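Local coordinates for protein nucleoporin NUP170 (Chaetomium thermophilum, PDB 5HAX) that probably serves as a scaffold nucleoporin of the nuclear pore complex, joining an N-terminal beta-propeller to an alpha-helical region, at residues Leu241-Ser246 with Ile251-Met256; His308-Thr313 with Arg318-Ala323. All coordinates share one frame; numbering follows the deposited sequence.

Contacts 1 and 2 are two antiparallel beta hairpins in the beta-propeller-like N-terminal part of the chain, with centres about 13 Å apart. Contact 1 comes first along the chain and forms the middle pair of the four-stranded antiparallel sheet 230-236, 241-246, 251-255, 263-268. Contact 2 follows, after helix 270-279, in the next sheet, where 307-313 and 318-324 lie between strands 293-298 and 341-348. The sheets meet directly: Leu241 and Tyr243 pack on His308, and Tyr243 and Ile251 pack on Leu309. Such side-by-side stacking of sheets that follow one another in sequence is how the blades of a propeller hold together.

Contact 1 of 2, residues Leu241-Ser246 with Ile251-Met256; sequences LLYSLS and IRTYHM
Tyr243 and Thr253 lie side by side and point the same way, a non-hydrogen-bonded pair in which the threonine hydroxyl meets the edge of the ring, Thr253 OG1 standing 3.5 Å from Tyr243 CD1. On the same face, Leu241 crosses His255 at a slant: its CD2 approaches the edge of the imidazole at CD2, 3.9 Å away, and also reaches Thr253 CG2. Leu245 CD1 rests on Ile251 CG1 farther along. Leu242, Ser244, Arg252 and Tyr254 occupy the other face. There the Tyr254 ring turns its edge to the carbonyl oxygen of Leu242, while Ser244 OG sits 3.5 Å from Arg252 CB. With chi1 at 80°, this hydroxyl lies between its own backbone N and C and joins two waters: water 1, 2.7 Å from Ser244 OG, accepts from Arg252 NH1, and water 2 links Ser244 OG to Tyr254 OH. The Arg252 chain runs extended to NE, bringing its guanidinium to salt bridges with Glu228 and Glu267; Glu228 also bonds Ser246 OG. Two reciprocal backbone pairs lock the register, Tyr254 N to Leu242 O at 2.8 Å and Ser244 N to Arg252 O at 3.0 Å being one bond of each. Strands 230-236 and 263-268 flank the pair, the arrangement of the two central strands in a four-stranded antiparallel propeller blade.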
loop_
_atom_site.group_PDB
_atom_site.type_symbol
_atom_site.label_atom_id
_atom_site.label_comp_id
_atom_site.label_asym_id
_atom_site.label_seq_id
_atom_site.Cartn_x
_atom_site.Cartn_y
_atom_site.Cartn_z
ATOM N N LEU A 241 -1.780 -16.500 -9.392
ATOM C CA LEU A 241 -3.090 -16.533 -10.021
ATOM C C LEU A 241 -3.261 -15.371 -10.989
ATOM O O LEU A 241 -2.607 -14.329 -10.881
ATOM C CB LEU A 241 -4.209 -16.493 -8.974
ATOM C CG LEU A 241 -4.292 -17.679 -8.011
ATOM C CD1 LEU A 241 -5.438 -17.474 -7.034
ATOM C CD2 LEU A 241 -4.459 -18.992 -8.768
ATOM N N LEU A 242 -4.159 -15.584 -11.949
ATOM C CA LEU A 242 -4.592 -14.578 -12.907
ATOM C C LEU A 242 -6.109 -14.649 -12.990
ATOM O O LEU A 242 -6.667 -15.742 -13.122
ATOM C CB LEU A 242 -3.956 -14.825 -14.281
ATOM C CG LEU A 242 -4.314 -13.880 -15.429
ATOM C CD1 LEU A 242 -3.740 -12.494 -15.196
ATOM C CD2 LEU A 242 -3.811 -14.451 -16.744
ATOM N N TYR A 243 -6.771 -13.495 -12.897
ATOM C CA TYR A 243 -8.226 -13.408 -12.952
ATOM C C TYR A 243 -8.657 -12.622 -14.183
ATOM O O TYR A 243 -8.009 -11.638 -14.555
ATOM C CB TYR A 243 -8.804 -12.718 -11.712
ATOM C CG TYR A 243 -8.431 -13.331 -10.382
ATOM C CD1 TYR A 243 -9.139 -14.407 -9.868
ATOM C CD2 TYR A 243 -7.387 -12.812 -9.627
ATOM C CE1 TYR A 243 -8.809 -14.962 -8.645
ATOM C CE2 TYR A 243 -7.047 -13.357 -8.402
ATOM C CZ TYR A 243 -7.764 -14.432 -7.915
ATOM O OH TYR A 243 -7.436 -14.981 -6.696
ATOM N N SER A 244 -9.758 -13.047 -14.801
ATOM C CA SER A 244 -10.412 -12.278 -15.852
ATOM C C SER A 244 -11.863 -12.018 -15.470
ATOM O O SER A 244 -12.513 -12.861 -14.839
ATOM C CB SER A 244 -10.356 -12.996 -17.208
ATOM O OG SER A 244 -11.341 -14.012 -17.304
ATOM N N LEU A 245 -12.357 -10.844 -15.854
ATOM C CA LEU A 245 -13.758 -10.472 -15.714
ATOM C C LEU A 245 -14.348 -10.291 -17.104
ATOM O O LEU A 245 -13.753 -9.612 -17.946
ATOM C CB LEU A 245 -13.901 -9.182 -14.902
ATOM C CG LEU A 245 -15.325 -8.664 -14.678
ATOM C CD1 LEU A 245 -16.123 -9.641 -13.831
ATOM C CD2 LEU A 245 -15.296 -7.288 -14.025
ATOM N N SER A 246 -15.505 -10.900 -17.344
ATOM C CA SER A 246 -16.149 -10.837 -18.647
ATOM C C SER A 246 -17.293 -9.826 -18.633
ATOM O O SER A 246 -17.697 -9.311 -17.589
ATOM C CB SER A 246 -16.667 -12.216 -19.066
ATOM O OG SER A 246 -17.995 -12.426 -18.616
ATOM N N ILE A 251 -16.448 -14.613 -13.685
ATOM C CA ILE A 251 -15.113 -14.529 -13.099
ATOM C C ILE A 251 -14.397 -15.843 -13.382
ATOM O O ILE A 251 -14.860 -16.911 -12.963
ATOM C CB ILE A 251 -15.170 -14.262 -11.587
ATOM C CG1 ILE A 251 -15.919 -12.958 -11.296
ATOM C CG2 ILE A 251 -13.761 -14.217 -11.003
ATOM C CD1 ILE A 251 -16.173 -12.720 -9.818
ATOM N N ARG A 252 -13.267 -15.763 -14.077
ATOM C CA ARG A 252 -12.438 -16.922 -14.373
ATOM C C ARG A 252 -11.109 -16.797 -13.639
ATOM O O ARG A 252 -10.509 -15.719 -13.610
ATOM C CB ARG A 252 -12.201 -17.054 -15.879
ATOM C CG ARG A 252 -13.460 -17.391 -16.670
ATOM C CD ARG A 252 -13.200 -17.388 -18.170
ATOM N NE ARG A 252 -14.324 -17.932 -18.930
ATOM C CZ ARG A 252 -15.389 -17.231 -19.315
ATOM N NH1 ARG A 252 -15.497 -15.945 -19.009
ATOM N NH2 ARG A 252 -16.353 -17.823 -20.007
ATOM N N THR A 253 -10.666 -17.899 -13.036
ATOM C CA THR A 253 -9.408 -17.957 -12.300
ATOM C C THR A 253 -8.455 -18.899 -13.023
ATOM O O THR A 253 -8.831 -20.026 -13.363
ATOM C CB THR A 253 -9.624 -18.437 -10.862
ATOM O OG1 THR A 253 -10.573 -17.585 -10.207
ATOM C CG2 THR A 253 -8.308 -18.432 -10.075
ATOM N N TYR A 254 -7.231 -18.432 -13.252
ATOM C CA TYR A 254 -6.182 -19.209 -13.899
ATOM C C TYR A 254 -4.995 -19.322 -12.954
ATOM O O TYR A 254 -4.681 -18.374 -12.227
ATOM C CB TYR A 254 -5.737 -18.557 -15.215
ATOM C CG TYR A 254 -6.840 -18.375 -16.231
ATOM C CD1 TYR A 254 -7.753 -17.337 -16.115
ATOM C CD2 TYR A 254 -6.959 -19.232 -17.316
ATOM C CE1 TYR A 254 -8.762 -17.163 -17.044
ATOM C CE2 TYR A 254 -7.963 -19.066 -18.252
ATOM C CZ TYR A 254 -8.861 -18.030 -18.113
ATOM O OH TYR A 254 -9.862 -17.859 -19.040
ATOM N N HIS A 255 -4.334 -20.478 -12.968
ATOM C CA HIS A 255 -3.190 -20.742 -12.104
ATOM C C HIS A 255 -1.949 -20.952 -12.959
ATOM O O HIS A 255 -1.996 -21.667 -13.965
ATOM C CB HIS A 255 -3.435 -21.966 -11.220
ATOM C CG HIS A 255 -2.276 -22.313 -10.338
ATOM N ND1 HIS A 255 -1.533 -23.462 -10.502
ATOM C CD2 HIS A 255 -1.728 -21.656 -9.287
ATOM C CE1 HIS A 255 -0.580 -23.500 -9.588
ATOM N NE2 HIS A 255 -0.675 -22.417 -8.839
ATOM N N MET A 256 -0.844 -20.326 -12.553
ATOM C CA MET A 256 0.436 -20.465 -13.245
ATOM C C MET A 256 1.204 -21.613 -12.595
ATOM O O MET A 256 2.046 -21.428 -11.715
ATOM C CB MET A 256 1.215 -19.156 -13.194
ATOM C CG MET A 256 0.532 -18.012 -13.922
ATOM S SD MET A 256 1.315 -16.420 -13.607
ATOM C CE MET A 256 -0.091 -15.464 -13.044
HETATM O O HOH W 1 -14.079 -14.024 -17.307
HETATM O O HOH W 2 -10.866 -15.237 -19.765
#

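Contact 2 of 2, residues His308-Thr313 with Arg318-Ala323; sequences HLMALT and RLFLSA
Met310 and Phe320 form a Met-aromatic contact within an antiparallel beta hairpin of a propeller blade, where strands 307-313 and 318-324 run between 293-298 and 341-348. The methionine leaves its strand with CG anti to the backbone N (chi1 -168°), alongside the phenylalanine. Its CB is near Phe320 CE1. CG then lies over one face of the ring, offset toward the rim and 3.9 Å from the Phe320 centroid, as a CH-pi contact. SD stands oblique to the ring and makes its closest approach to the arginine, with Met310 SD 3.5 Å from Arg318 CG. The bend at chi3 leaves the terminal CE near that same Arg318 CG. The arginine's aliphatic stem thus crosses the thioether, while its NH1 goes on to a salt bridge with Glu427; Leu312 CD1 touches Arg318 CG as well.

On the opposite face of the sheet, Ala311 CB is close to Leu319 CB and Leu321 CD1. Near the turn, Thr313 CG2 meets Leu319 CD1, the two side chains crossing at about a right angle. The backbone register is held by paired bonds, among them Leu319 N to Ala311 O at 2.6 Å and a nearly straight Leu321 N to Leu309 O (176° at the hydrogen). At the other end a classic beta bulge sets both His308 and Leu309 against Leu321: Leu321 O accepts from His308 N at 2.8 Å and, weakly, from Leu309 N. His308 ND1 is hydrogen-bonded to Lys306 O, which should restrain the turn of the imidazole. Over the centre of that ring sits a methyl group, Ala323 CB lying 3.6 Å from the His308 centroid and 7° off the ring normal.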
loop_
_atom_site.group_PDB
_atom_site.type_symbol
_atom_site.label_atom_id
_atom_site.label_comp_id
_atom_site.label_asym_id
_atom_site.label_seq_id
_atom_site.Cartn_x
_atom_site.Cartn_y
_atom_site.Cartn_z
ATOM N N HIS A 308 -9.873 -14.185 -1.479
ATOM C CA HIS A 308 -8.971 -14.016 -2.611
ATOM C C HIS A 308 -9.260 -12.780 -3.448
ATOM O O HIS A 308 -8.348 -12.272 -4.110
ATOM C CB HIS A 308 -9.054 -15.236 -3.538
ATOM C CG HIS A 308 -8.255 -16.416 -3.076
ATOM N ND1 HIS A 308 -8.395 -16.969 -1.821
ATOM C CD2 HIS A 308 -7.324 -17.164 -3.714
ATOM C CE1 HIS A 308 -7.576 -17.998 -1.703
ATOM N NE2 HIS A 308 -6.916 -18.139 -2.839
ATOM N N LEU A 309 -10.496 -12.284 -3.452
ATOM C CA LEU A 309 -10.926 -11.391 -4.518
ATOM C C LEU A 309 -12.075 -10.516 -4.041
ATOM O O LEU A 309 -12.972 -10.988 -3.338
ATOM C CB LEU A 309 -11.356 -12.210 -5.740
ATOM C CG LEU A 309 -11.570 -11.482 -7.061
ATOM C CD1 LEU A 309 -10.248 -10.957 -7.595
ATOM C CD2 LEU A 309 -12.228 -12.422 -8.058
ATOM N N MET A 310 -12.040 -9.244 -4.437
ATOM C CA MET A 310 -13.170 -8.338 -4.289
ATOM C C MET A 310 -13.780 -8.076 -5.658
ATOM O O MET A 310 -13.059 -7.880 -6.641
ATOM C CB MET A 310 -12.755 -7.009 -3.652
ATOM C CG MET A 310 -13.941 -6.151 -3.222
ATOM S SD MET A 310 -13.520 -4.428 -2.889
ATOM C CE MET A 310 -13.285 -3.809 -4.555
ATOM N N ALA A 311 -15.108 -8.071 -5.715
ATOM C CA ALA A 311 -15.848 -7.776 -6.934
ATOM C C ALA A 311 -16.828 -6.651 -6.642
ATOM O O ALA A 311 -17.547 -6.697 -5.639
ATOM C CB ALA A 311 -16.586 -9.013 -7.453
ATOM N N LEU A 312 -16.841 -5.641 -7.506
ATOM C CA LEU A 312 -17.685 -4.465 -7.339
ATOM C C LEU A 312 -18.838 -4.520 -8.332
ATOM O O LEU A 312 -18.615 -4.682 -9.536
ATOM C CB LEU A 312 -16.877 -3.181 -7.542
ATOM C CG LEU A 312 -17.665 -1.879 -7.363
ATOM C CD1 LEU A 312 -18.102 -1.711 -5.915
ATOM C CD2 LEU A 312 -16.841 -0.689 -7.815
ATOM N N THR A 313 -20.060 -4.382 -7.826
ATOM C CA THR A 313 -21.246 -4.312 -8.664
ATOM C C THR A 313 -21.507 -2.870 -9.086
ATOM O O THR A 313 -20.996 -1.919 -8.490
ATOM C CB THR A 313 -22.474 -4.850 -7.928
ATOM O OG1 THR A 313 -22.820 -3.966 -6.855
ATOM C CG2 THR A 313 -22.220 -6.245 -7.377
ATOM N N ARG A 318 -19.682 -4.361 -2.626
ATOM C CA ARG A 318 -18.381 -5.015 -2.667
ATOM C C ARG A 318 -18.575 -6.473 -2.267
ATOM O O ARG A 318 -18.907 -6.769 -1.114
ATOM C CB ARG A 318 -17.384 -4.310 -1.749
ATOM C CG ARG A 318 -16.754 -3.067 -2.362
ATOM C CD ARG A 318 -15.940 -2.288 -1.338
ATOM N NE ARG A 318 -16.779 -1.418 -0.519
ATOM C CZ ARG A 318 -16.368 -0.798 0.582
ATOM N NH1 ARG A 318 -17.204 -0.018 1.253
ATOM N NH2 ARG A 318 -15.122 -0.953 1.013
ATOM N N LEU A 319 -18.374 -7.378 -3.224
ATOM C CA LEU A 319 -18.496 -8.813 -3.008
ATOM C C LEU A 319 -17.111 -9.384 -2.730
ATOM O O LEU A 319 -16.212 -9.266 -3.568
ATOM C CB LEU A 319 -19.114 -9.496 -4.229
ATOM C CG LEU A 319 -20.313 -8.811 -4.888
ATOM C CD1 LEU A 319 -20.743 -9.586 -6.129
ATOM C CD2 LEU A 319 -21.468 -8.678 -3.912
ATOM N N PHE A 320 -16.945 -10.008 -1.568
ATOM C CA PHE A 320 -15.674 -10.604 -1.171
ATOM C C PHE A 320 -15.774 -12.119 -1.297
ATOM O O PHE A 320 -16.592 -12.751 -0.619
ATOM C CB PHE A 320 -15.307 -10.194 0.254
ATOM C CG PHE A 320 -14.907 -8.754 0.372
ATOM C CD1 PHE A 320 -13.575 -8.384 0.282
ATOM C CD2 PHE A 320 -15.864 -7.769 0.550
ATOM C CE1 PHE A 320 -13.202 -7.058 0.380
ATOM C CE2 PHE A 320 -15.498 -6.440 0.648
ATOM C CZ PHE A 320 -14.164 -6.084 0.561
ATOM N N LEU A 321 -14.940 -12.693 -2.161
ATOM C CA LEU A 321 -15.000 -14.109 -2.492
ATOM C C LEU A 321 -13.787 -14.840 -1.946
ATOM O O LEU A 321 -12.650 -14.376 -2.080
ATOM C CB LEU A 321 -15.072 -14.324 -4.005
ATOM C CG LEU A 321 -16.295 -13.711 -4.685
ATOM C CD1 LEU A 321 -15.893 -12.440 -5.408
ATOM C CD2 LEU A 321 -16.941 -14.707 -5.635
ATOM N N SER A 322 -14.046 -15.994 -1.343
ATOM C CA SER A 322 -13.002 -16.924 -0.959
ATOM C C SER A 322 -12.732 -17.897 -2.098
ATOM O O SER A 322 -13.523 -18.035 -3.033
ATOM C CB SER A 322 -13.404 -17.699 0.295
ATOM O OG SER A 322 -14.518 -18.535 0.025
ATOM N N ALA A 323 -11.590 -18.570 -2.008
ATOM C CA ALA A 323 -11.258 -19.664 -2.904
ATOM C C ALA A 323 -10.511 -20.714 -2.100
ATOM O O ALA A 323 -9.740 -20.377 -1.197
ATOM C CB ALA A 323 -10.413 -19.195 -4.093
#